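Local coordinates for ribonucleoside triphosphate reductase (Lactobacillus leichmannii, PDB 1L1L), which catalyses the B12-dependent reduction of ribonucleoside triphosphates to 2'-deoxyribonucleoside triphosphates, working as an allosterically regulated monomer, at residues 9-12 with 13-17; 30-33 with 34-38; 97-100 with 101-105; 710-713 with 714-717. All coordinates share one frame; numbering follows the deposited sequence.

Contact 1 of 4, residues 9-12 with 13-17; sequences AEFI and DRVKA
Ala9 O, Phe11 O and Ile12 O accept helical i to i+4 bonds from Asp13 N, Val15 N and Lys16 N at 2.9 to 3.0 Å, while the matching bond from Arg14 N to Glu10 O is weak. On the outer surface Glu10 reaches forward with an extended chain to pair with Arg14, whose own chain folds back at chi2 and chi3. The salt bridge joins Glu10 OE2 to Arg14 NH1 at 3.2 Å. The two planes are 64° apart, and it is the methylene Glu10 CG that lies in plane at the guanidinium edge, 3.0 Å from Arg14 NH1. The other branch, Arg14 NH2, lies at the edge of the Phe11 ring, 4.0 Å from CD1. Over a face of that ring comes Val15 CG2, a CH-pi contact 3.8 Å from the centroid. Chi1 of -59° sets CG1 of Ile12 beside the backbone N and CG2 opposite that N, where the CG2 methyl lies 3.6 Å from Lys16 CD, the two side chains running side by side. Phe11, Ile12 and Val15 rest on Glu83, Tyr86 and Tyr90 of helix 72-90. Salt bridge outside and apolar residues inside make helix 9-18 a typical amphipathic helix, packed on a longer helix.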
loop_
_atom_site.group_PDB
_atom_site.type_symbol
_atom_site.label_atom_id
_atom_site.label_comp_id
_atom_site.label_asym_id
_atom_site.label_seq_id
_atom_site.Cartn_x
_atom_site.Cartn_y
_atom_site.Cartn_z
ATOM N N ALA A 9 -26.870 -15.228 -12.339
ATOM C CA ALA A 9 -27.654 -14.004 -12.235
ATOM C C ALA A 9 -28.749 -14.204 -11.198
ATOM O O ALA A 9 -29.092 -13.288 -10.443
ATOM C CB ALA A 9 -28.268 -13.660 -13.582
ATOM N N GLU A 10 -29.291 -15.416 -11.165
ATOM C CA GLU A 10 -30.353 -15.756 -10.227
ATOM C C GLU A 10 -29.888 -15.557 -8.795
ATOM O O GLU A 10 -30.631 -15.055 -7.954
ATOM C CB GLU A 10 -30.791 -17.210 -10.435
ATOM C CG GLU A 10 -31.993 -17.615 -9.600
ATOM C CD GLU A 10 -32.467 -19.030 -9.899
ATOM O OE1 GLU A 10 -32.820 -19.311 -11.067
ATOM O OE2 GLU A 10 -32.488 -19.859 -8.964
ATOM N N PHE A 11 -28.649 -15.952 -8.521
ATOM C CA PHE A 11 -28.095 -15.803 -7.183
ATOM C C PHE A 11 -27.845 -14.332 -6.845
ATOM O O PHE A 11 -28.161 -13.870 -5.744
ATOM C CB PHE A 11 -26.785 -16.585 -7.059
ATOM C CG PHE A 11 -26.046 -16.308 -5.786
ATOM C CD1 PHE A 11 -26.562 -16.723 -4.564
ATOM C CD2 PHE A 11 -24.865 -15.573 -5.801
ATOM C CE1 PHE A 11 -25.920 -16.411 -3.370
ATOM C CE2 PHE A 11 -24.210 -15.253 -4.613
ATOM C CZ PHE A 11 -24.740 -15.672 -3.392
ATOM N N ILE A 12 -27.275 -13.599 -7.792
ATOM C CA ILE A 12 -26.980 -12.184 -7.578
ATOM C C ILE A 12 -28.248 -11.408 -7.232
ATOM O O ILE A 12 -28.307 -10.732 -6.202
ATOM C CB ILE A 12 -26.322 -11.576 -8.823
ATOM C CG1 ILE A 12 -25.030 -12.336 -9.131
ATOM C CG2 ILE A 12 -26.048 -10.091 -8.598
ATOM C CD1 ILE A 12 -24.486 -12.088 -10.516
ATOM N N ASP A 13 -29.262 -11.516 -8.089
ATOM C CA ASP A 13 -30.535 -10.837 -7.858
ATOM C C ASP A 13 -31.099 -11.149 -6.476
ATOM O O ASP A 13 -31.733 -10.299 -5.854
ATOM C CB ASP A 13 -31.568 -11.238 -8.913
ATOM C CG ASP A 13 -31.229 -10.716 -10.289
ATOM O OD1 ASP A 13 -30.850 -9.528 -10.399
ATOM O OD2 ASP A 13 -31.354 -11.489 -11.263
ATOM N N ARG A 14 -30.871 -12.370 -6.002
ATOM C CA ARG A 14 -31.365 -12.789 -4.694
ATOM C C ARG A 14 -30.615 -12.051 -3.583
ATOM O O ARG A 14 -31.209 -11.601 -2.601
ATOM C CB ARG A 14 -31.191 -14.307 -4.534
ATOM C CG ARG A 14 -32.425 -15.035 -3.996
ATOM C CD ARG A 14 -32.625 -16.372 -4.715
ATOM N NE ARG A 14 -31.522 -17.304 -4.488
ATOM C CZ ARG A 14 -30.918 -18.001 -5.448
ATOM N NH1 ARG A 14 -31.308 -17.875 -6.712
ATOM N NH2 ARG A 14 -29.915 -18.818 -5.148
ATOM N N VAL A 15 -29.299 -11.939 -3.737
ATOM C CA VAL A 15 -28.486 -11.244 -2.749
ATOM C C VAL A 15 -28.878 -9.775 -2.718
ATOM O O VAL A 15 -29.067 -9.192 -1.647
ATOM C CB VAL A 15 -26.989 -11.364 -3.086
ATOM C CG1 VAL A 15 -26.168 -10.465 -2.170
ATOM C CG2 VAL A 15 -26.547 -12.804 -2.929
ATOM N N LYS A 16 -29.011 -9.190 -3.903
ATOM C CA LYS A 16 -29.389 -7.784 -4.043
ATOM C C LYS A 16 -30.763 -7.521 -3.427
ATOM O O LYS A 16 -31.049 -6.422 -2.946
ATOM C CB LYS A 16 -29.413 -7.390 -5.523
ATOM C CG LYS A 16 -28.064 -7.480 -6.220
ATOM C CD LYS A 16 -28.175 -7.296 -7.731
ATOM C CE LYS A 16 -28.746 -5.936 -8.106
ATOM N NZ LYS A 16 -28.892 -5.790 -9.586
ATOM N N ALA A 17 -31.610 -8.544 -3.427
ATOM C CA ALA A 17 -32.953 -8.404 -2.886
ATOM C C ALA A 17 -32.982 -8.431 -1.366
ATOM O O ALA A 17 -33.816 -7.770 -0.751
ATOM C CB ALA A 17 -33.857 -9.506 -3.446
HETATM O O HOH W 1 -27.945 -10.184 -11.578
#

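Contact 2 of 4, residues 30-33 with 34-38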
loop_
_atom_site.group_PDB
_atom_site.type_symbol
_atom_site.label_atom_id
_atom_site.label_comp_id
_atom_site.label_asym_id
_atom_site.label_seq_id
_atom_site.Cartn_x
_atom_site.Cartn_y
_atom_site.Cartn_z
ATOM N N THR A 30 -17.254 7.109 -3.529
ATOM C CA THR A 30 -15.872 6.644 -3.548
ATOM C C THR A 30 -15.736 5.423 -4.442
ATOM O O THR A 30 -14.790 5.304 -5.209
ATOM C CB THR A 30 -15.378 6.286 -2.130
ATOM O OG1 THR A 30 -15.354 7.470 -1.326
ATOM C CG2 THR A 30 -13.966 5.689 -2.185
ATOM N N TYR A 31 -16.702 4.513 -4.355
ATOM C CA TYR A 31 -16.653 3.325 -5.184
ATOM C C TYR A 31 -16.705 3.668 -6.675
ATOM O O TYR A 31 -15.904 3.166 -7.464
ATOM C CB TYR A 31 -17.816 2.382 -4.835
ATOM C CG TYR A 31 -18.174 1.477 -5.985
ATOM C CD1 TYR A 31 -17.270 0.516 -6.457
ATOM C CD2 TYR A 31 -19.388 1.629 -6.665
ATOM C CE1 TYR A 31 -17.572 -0.271 -7.585
ATOM C CE2 TYR A 31 -19.689 0.856 -7.788
ATOM C CZ TYR A 31 -18.784 -0.086 -8.239
ATOM O OH TYR A 31 -19.095 -0.837 -9.353
ATOM N N LYS A 32 -17.649 4.526 -7.050
ATOM C CA LYS A 32 -17.836 4.918 -8.440
ATOM C C LYS A 32 -16.644 5.560 -9.121
ATOM O O LYS A 32 -16.404 5.344 -10.304
ATOM C CB LYS A 32 -19.030 5.868 -8.561
ATOM C CG LYS A 32 -20.349 5.194 -8.293
ATOM C CD LYS A 32 -20.621 4.088 -9.316
ATOM C CE LYS A 32 -20.926 4.654 -10.690
ATOM N NZ LYS A 32 -21.337 3.581 -11.627
ATOM N N ARG A 33 -15.900 6.366 -8.380
ATOM C CA ARG A 33 -14.760 7.028 -8.975
ATOM C C ARG A 33 -13.442 6.325 -8.670
ATOM O O ARG A 33 -12.385 6.845 -9.012
ATOM C CB ARG A 33 -14.712 8.480 -8.494
ATOM C CG ARG A 33 -14.508 8.613 -6.999
ATOM C CD ARG A 33 -14.616 10.065 -6.541
ATOM N NE ARG A 33 -13.757 10.954 -7.323
ATOM C CZ ARG A 33 -13.316 12.133 -6.892
ATOM N NH1 ARG A 33 -13.651 12.564 -5.681
ATOM N NH2 ARG A 33 -12.541 12.877 -7.671
ATOM N N THR A 34 -13.497 5.141 -8.059
ATOM C CA THR A 34 -12.275 4.421 -7.707
ATOM C C THR A 34 -12.173 2.958 -8.125
ATOM O O THR A 34 -11.113 2.509 -8.573
ATOM C CB THR A 34 -12.033 4.438 -6.186
ATOM O OG1 THR A 34 -12.296 5.746 -5.671
ATOM C CG2 THR A 34 -10.582 4.045 -5.873
ATOM N N TYR A 35 -13.255 2.203 -7.965
ATOM C CA TYR A 35 -13.209 0.780 -8.299
ATOM C C TYR A 35 -14.129 0.304 -9.416
ATOM O O TYR A 35 -14.027 -0.847 -9.845
ATOM C CB TYR A 35 -13.485 -0.046 -7.042
ATOM C CG TYR A 35 -12.600 0.323 -5.885
ATOM C CD1 TYR A 35 -13.148 0.842 -4.714
ATOM C CD2 TYR A 35 -11.208 0.197 -5.971
ATOM C CE1 TYR A 35 -12.342 1.232 -3.655
ATOM C CE2 TYR A 35 -10.387 0.587 -4.912
ATOM C CZ TYR A 35 -10.966 1.104 -3.758
ATOM O OH TYR A 35 -10.185 1.496 -2.693
ATOM N N ALA A 36 -15.016 1.175 -9.888
ATOM C CA ALA A 36 -15.934 0.805 -10.960
ATOM C C ALA A 36 -15.229 0.900 -12.313
ATOM O O ALA A 36 -14.915 1.998 -12.785
ATOM C CB ALA A 36 -17.167 1.715 -10.939
ATOM N N ARG A 37 -14.968 -0.247 -12.935
ATOM C CA ARG A 37 -14.297 -0.247 -14.233
ATOM C C ARG A 37 -15.257 0.168 -15.341
ATOM O O ARG A 37 -16.478 0.028 -15.202
ATOM C CB ARG A 37 -13.728 -1.635 -14.545
ATOM C CG ARG A 37 -12.675 -2.119 -13.560
ATOM C CD ARG A 37 -12.122 -3.482 -13.963
ATOM N NE ARG A 37 -11.330 -3.436 -15.191
ATOM C CZ ARG A 37 -10.117 -2.889 -15.293
ATOM N NH1 ARG A 37 -9.532 -2.327 -14.237
ATOM N NH2 ARG A 37 -9.482 -2.905 -16.457
ATOM N N TRP A 38 -14.707 0.686 -16.434
ATOM C CA TRP A 38 -15.520 1.100 -17.573
ATOM C C TRP A 38 -15.866 -0.115 -18.429
ATOM O O TRP A 38 -15.020 -0.979 -18.673
ATOM C CB TRP A 38 -14.774 2.142 -18.414
ATOM C CG TRP A 38 -15.524 2.561 -19.652
ATOM C CD1 TRP A 38 -15.309 2.124 -20.931
ATOM C CD2 TRP A 38 -16.630 3.469 -19.722
ATOM N NE1 TRP A 38 -16.211 2.704 -21.790
ATOM C CE2 TRP A 38 -17.034 3.533 -21.074
ATOM C CE3 TRP A 38 -17.322 4.233 -18.772
ATOM C CZ2 TRP A 38 -18.099 4.333 -21.500
ATOM C CZ3 TRP A 38 -18.382 5.027 -19.196
ATOM C CH2 TRP A 38 -18.757 5.069 -20.549
HETATM O O HOH W 2 -13.947 4.136 -11.445
#
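The contact is the C-terminal end of helix 27-32, where the chain leaves helical geometry at Arg33 and turns toward strand 38-39. Three backbone N-H groups converge on one acceptor, Tyr31 O. Tyr35 N gives the shortest bond, 2.9 Å, in the ordinary i+4 sense; Thr34 N, at 3.2 Å from Tyr31 O, approaches from above the carbonyl plane; and Ala36 N, at 3.3 Å from the same oxygen, adds an i+5 bond as the turn widens. The carbonyl one residue before, Thr30 O, is taken by a side chain: Thr34 OG1, held beside its own backbone N by a chi1 of -43°, donates to Thr30 O at 2.6 Å. The hydroxyl thereby takes up a carbonyl that Thr34 N approaches at too poor an angle to bond.

Tyr31 covers the outgoing chain. Its ring carbon CD1 lies 3.9 Å from Tyr35 CB, and CZ lies 3.6 Å from Ala36 CB, so the methyl group sits by the phenol end of the ring. The Tyr31 hydroxyl is hydrogen-bonded to Thr51 OG1, and Trp48 meets the ring edge-to-face. Both tyrosines reach Leu556 of helix 551-557, Tyr35 packing also on Thr552 and Val553, with Thr34 CG2 over one face of its ring. A water bridges the two ends of the turn, donating to Lys32 O at 3.0 Å and to Ala36 O at 2.7 Å.

Contact 3 of 4, residues 97-100 with 101-105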
loop_
_atom_site.group_PDB
_atom_site.type_symbol
_atom_site.label_atom_id
_atom_site.label_comp_id
_atom_site.label_asym_id
_atom_site.label_seq_id
_atom_site.Cartn_x
_atom_site.Cartn_y
_atom_site.Cartn_z
ATOM N N SER A 97 -8.310 -6.015 -0.854
ATOM C CA SER A 97 -7.625 -4.733 -1.005
ATOM C C SER A 97 -8.202 -3.910 -2.153
ATOM O O SER A 97 -8.848 -4.443 -3.059
ATOM C CB SER A 97 -6.134 -4.967 -1.257
ATOM O OG SER A 97 -5.923 -5.542 -2.534
ATOM N N GLY A 98 -7.954 -2.602 -2.120
ATOM C CA GLY A 98 -8.438 -1.747 -3.188
ATOM C C GLY A 98 -7.956 -2.246 -4.544
ATOM O O GLY A 98 -8.690 -2.177 -5.533
ATOM N N ARG A 99 -6.720 -2.743 -4.600
ATOM C CA ARG A 99 -6.174 -3.255 -5.857
ATOM C C ARG A 99 -7.020 -4.408 -6.367
ATOM O O ARG A 99 -7.323 -4.478 -7.558
ATOM C CB ARG A 99 -4.721 -3.728 -5.675
ATOM C CG ARG A 99 -4.203 -4.674 -6.780
ATOM C CD ARG A 99 -4.321 -4.081 -8.181
ATOM N NE ARG A 99 -3.445 -2.930 -8.397
ATOM C CZ ARG A 99 -2.141 -3.012 -8.647
ATOM N NH1 ARG A 99 -1.546 -4.199 -8.721
ATOM N NH2 ARG A 99 -1.429 -1.904 -8.816
ATOM N N ASN A 100 -7.386 -5.311 -5.463
ATOM C CA ASN A 100 -8.214 -6.455 -5.830
ATOM C C ASN A 100 -9.567 -5.967 -6.369
ATOM O O ASN A 100 -10.048 -6.467 -7.387
ATOM C CB ASN A 100 -8.433 -7.367 -4.614
ATOM C CG ASN A 100 -7.250 -8.294 -4.344
ATOM O OD1 ASN A 100 -7.300 -9.490 -4.647
ATOM N ND2 ASN A 100 -6.182 -7.745 -3.775
ATOM N N LEU A 101 -10.181 -4.992 -5.702
ATOM C CA LEU A 101 -11.473 -4.495 -6.171
ATOM C C LEU A 101 -11.374 -3.927 -7.574
ATOM O O LEU A 101 -12.324 -4.003 -8.364
ATOM C CB LEU A 101 -12.051 -3.426 -5.231
ATOM C CG LEU A 101 -12.454 -3.832 -3.814
ATOM C CD1 LEU A 101 -12.976 -2.633 -3.052
ATOM C CD2 LEU A 101 -13.533 -4.931 -3.883
ATOM N N TRP A 102 -10.215 -3.372 -7.901
ATOM C CA TRP A 102 -10.024 -2.776 -9.210
ATOM C C TRP A 102 -9.591 -3.724 -10.319
ATOM O O TRP A 102 -9.950 -3.513 -11.475
ATOM C CB TRP A 102 -9.005 -1.620 -9.102
ATOM C CG TRP A 102 -8.642 -0.985 -10.419
ATOM C CD1 TRP A 102 -7.465 -1.127 -11.104
ATOM C CD2 TRP A 102 -9.461 -0.110 -11.206
ATOM N NE1 TRP A 102 -7.502 -0.391 -12.267
ATOM C CE2 TRP A 102 -8.715 0.241 -12.355
ATOM C CE3 TRP A 102 -10.757 0.410 -11.054
ATOM C CZ2 TRP A 102 -9.221 1.090 -13.349
ATOM C CZ3 TRP A 102 -11.261 1.256 -12.047
ATOM C CH2 TRP A 102 -10.491 1.586 -13.178
ATOM N N ILE A 103 -8.847 -4.775 -9.981
ATOM C CA ILE A 103 -8.329 -5.667 -11.015
ATOM C C ILE A 103 -8.686 -7.159 -10.924
ATOM O O ILE A 103 -8.449 -7.911 -11.865
ATOM C CB ILE A 103 -6.779 -5.529 -11.088
ATOM C CG1 ILE A 103 -6.308 -5.650 -12.537
ATOM C CG2 ILE A 103 -6.106 -6.575 -10.210
ATOM C CD1 ILE A 103 -6.634 -4.437 -13.377
ATOM N N SER A 104 -9.243 -7.587 -9.800
ATOM C CA SER A 104 -9.600 -8.990 -9.620
ATOM C C SER A 104 -10.661 -9.411 -10.641
ATOM O O SER A 104 -11.716 -8.778 -10.746
ATOM C CB SER A 104 -10.119 -9.208 -8.192
ATOM O OG SER A 104 -10.317 -10.580 -7.901
ATOM N N GLY A 105 -10.363 -10.465 -11.401
ATOM C CA GLY A 105 -11.302 -10.975 -12.387
ATOM C C GLY A 105 -11.310 -10.254 -13.722
ATOM O O GLY A 105 -12.210 -10.468 -14.533
#
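Arg99 and Ile103 are brought alongside each other by the arginine torsions: CG stands anti to the backbone N (chi1 162°), chi2 (56°) then places CD, and a second bend at chi3 leads on to the guanidinium. As a result Arg99 CD rests 3.7 Å from Ile103 CG2, aliphatic part against aliphatic part. Beyond this packing the guanidinium is engaged elsewhere, NH1 with Ser115 O and NH2 with Lys159 O. The backbone beneath is bonded in the helical manner, with Leu101 N to Ser97 O at 3.0 Å, Trp102 N to Gly98 O at 3.1 Å and Ile103 N to Arg99 O at 2.9 Å.

At the start of the helix Ser97 OG accepts from Asn100 N at 3.3 Å, a capping bond. Asn100 ND2 also donates to Ser97 OG, which lies 13° out of the amide plane, and Asn100 OD1 is bonded to Tyr446 OH. Ser97 OG therefore receives both a main-chain and a side-chain N-H. Leu101 is buried and packs against Val553 and Leu556 of helix 551-557, while Ser104 OG, at the far end, bonds Val55 O. This is a short helix with a serine N-cap, entered directly from strand 94-96 and leaving helical geometry at Ser104, followed by Gly105, whose positive phi suits glycine.

Contact 4 of 4, residues 710-713 with 714-717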
loop_
_atom_site.group_PDB
_atom_site.type_symbol
_atom_site.label_atom_id
_atom_site.label_comp_id
_atom_site.label_asym_id
_atom_site.label_seq_id
_atom_site.Cartn_x
_atom_site.Cartn_y
_atom_site.Cartn_z
ATOM N N GLU A 710 -27.066 7.361 -5.602
ATOM C CA GLU A 710 -26.918 6.190 -6.463
ATOM C C GLU A 710 -28.068 6.086 -7.467
ATOM O O GLU A 710 -27.841 5.873 -8.650
ATOM C CB GLU A 710 -26.855 4.900 -5.638
ATOM C CG GLU A 710 -26.708 3.659 -6.524
ATOM C CD GLU A 710 -26.523 2.355 -5.751
ATOM O OE1 GLU A 710 -26.379 1.312 -6.420
ATOM O OE2 GLU A 710 -26.519 2.363 -4.499
ATOM N N GLU A 711 -29.297 6.239 -6.980
ATOM C CA GLU A 711 -30.490 6.159 -7.826
ATOM C C GLU A 711 -30.616 7.335 -8.784
ATOM O O GLU A 711 -30.975 7.171 -9.947
ATOM C CB GLU A 711 -31.747 6.093 -6.955
ATOM C CG GLU A 711 -31.932 4.776 -6.224
ATOM C CD GLU A 711 -33.083 4.817 -5.231
ATOM O OE1 GLU A 711 -34.152 5.375 -5.569
ATOM O OE2 GLU A 711 -32.924 4.280 -4.113
ATOM N N VAL A 712 -30.331 8.532 -8.288
ATOM C CA VAL A 712 -30.427 9.707 -9.130
ATOM C C VAL A 712 -29.410 9.631 -10.256
ATOM O O VAL A 712 -29.700 10.011 -11.390
ATOM C CB VAL A 712 -30.210 10.989 -8.293
ATOM C CG1 VAL A 712 -30.156 12.208 -9.198
ATOM C CG2 VAL A 712 -31.339 11.128 -7.271
ATOM N N PHE A 713 -28.207 9.143 -9.949
ATOM C CA PHE A 713 -27.164 9.040 -10.964
ATOM C C PHE A 713 -27.580 8.106 -12.083
ATOM O O PHE A 713 -27.384 8.398 -13.258
ATOM C CB PHE A 713 -25.856 8.522 -10.358
ATOM C CG PHE A 713 -24.732 8.440 -11.347
ATOM C CD1 PHE A 713 -24.112 9.598 -11.812
ATOM C CD2 PHE A 713 -24.320 7.210 -11.847
ATOM C CE1 PHE A 713 -23.103 9.535 -12.761
ATOM C CE2 PHE A 713 -23.309 7.135 -12.800
ATOM C CZ PHE A 713 -22.698 8.300 -13.259
ATOM N N SER A 714 -28.147 6.968 -11.704
ATOM C CA SER A 714 -28.575 5.980 -12.683
ATOM C C SER A 714 -29.701 6.552 -13.543
ATOM O O SER A 714 -29.720 6.368 -14.761
ATOM C CB SER A 714 -29.023 4.706 -11.959
ATOM O OG SER A 714 -29.495 3.729 -12.872
ATOM N N GLN A 715 -30.630 7.260 -12.907
ATOM C CA GLN A 715 -31.748 7.867 -13.628
ATOM C C GLN A 715 -31.253 8.892 -14.650
ATOM O O GLN A 715 -31.660 8.864 -15.814
ATOM C CB GLN A 715 -32.718 8.524 -12.632
ATOM C CG GLN A 715 -33.694 9.536 -13.236
ATOM C CD GLN A 715 -33.149 10.960 -13.240
ATOM O OE1 GLN A 715 -32.701 11.471 -12.205
ATOM N NE2 GLN A 715 -33.195 11.613 -14.403
ATOM N N LEU A 716 -30.375 9.793 -14.216
ATOM C CA LEU A 716 -29.835 10.809 -15.110
ATOM C C LEU A 716 -29.057 10.150 -16.238
ATOM O O LEU A 716 -29.239 10.476 -17.410
ATOM C CB LEU A 716 -28.900 11.760 -14.350
ATOM C CG LEU A 716 -29.508 12.932 -13.580
ATOM C CD1 LEU A 716 -28.469 13.556 -12.660
ATOM C CD2 LEU A 716 -30.041 13.956 -14.567
ATOM N N ASN A 717 -28.182 9.224 -15.868
ATOM C CA ASN A 717 -27.357 8.525 -16.837
ATOM C C ASN A 717 -28.238 7.970 -17.958
ATOM O O ASN A 717 -27.875 8.019 -19.135
ATOM C CB ASN A 717 -26.610 7.389 -16.147
ATOM C CG ASN A 717 -25.220 7.187 -16.706
ATOM O OD1 ASN A 717 -24.542 6.212 -16.370
ATOM N ND2 ASN A 717 -24.782 8.110 -17.555
#
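Phe713, Ser714 and Val712 have the most surface covered within this turn, and they face different ways round helix 709-719. Phe713 is buried. Its CG stands anti to the backbone N (chi1 -178°), which swings the ring out beside the side chain of Asn717, one turn on; the two run side by side and point the same way. Their main chains are joined as well, Asn717 N donating to Phe713 O at 2.9 Å.

Ser714 lies on the exposed side. Its backbone N reaches back to Glu710 O at 3.3 Å, a longer bond than that between Gln715 N and Glu711 O at 3.0 Å. Ser714 CB lies 3.7 Å from the same carbonyl oxygen, Glu710 O.

Val712 provides the apolar link to the next turn. The CG1 methyl of Val712 lies 4.1 Å from Leu716 CD1, the two side chains side by side and pointing the same way, and the same methyl is 4.0 Å from Gln715 OE1. The main chain of Val712 and Leu716 is joined too, by a bond from Leu716 N to Val712 O at 2.9 Å that is nearly straight, with an N-H...O angle of 170°. The Gln715 amide is occupied further along, NE2 bonding Asp719 OD2.

The buried side of the helix packs on helix 583-589, where Phe713 meets Leu583 and Ala586, Leu716 also touches Ala586 and Val712 touches Ala589; on another side Glu710 and Phe713 reach Trp28 and Lys32 of helix 27-32.

How the contacts relate
The four contacts are local and follow one another in series along the chain, so none nests in or crosses another, and none closes a long loop. Contact 1 lies in helix 9-18 and contact 2 ends the next helix, about 21 Å away between centres, without touching it. Contact 2 is the hub: its outgoing loop meets contact 3, where Arg37 NH1 lies 3.0 Å from Trp102 O, a probable hydrogen bond, and Tyr35 CE2 packs on Gly98 O. Its helix also meets contact 4, with Lys32 CE 4.0 Å from Phe713 CE2. Helix 27-32 and the loop after it thus tie helix 98-103 to helix 709-719, while helix 9-18 packs apart on helix 72-90.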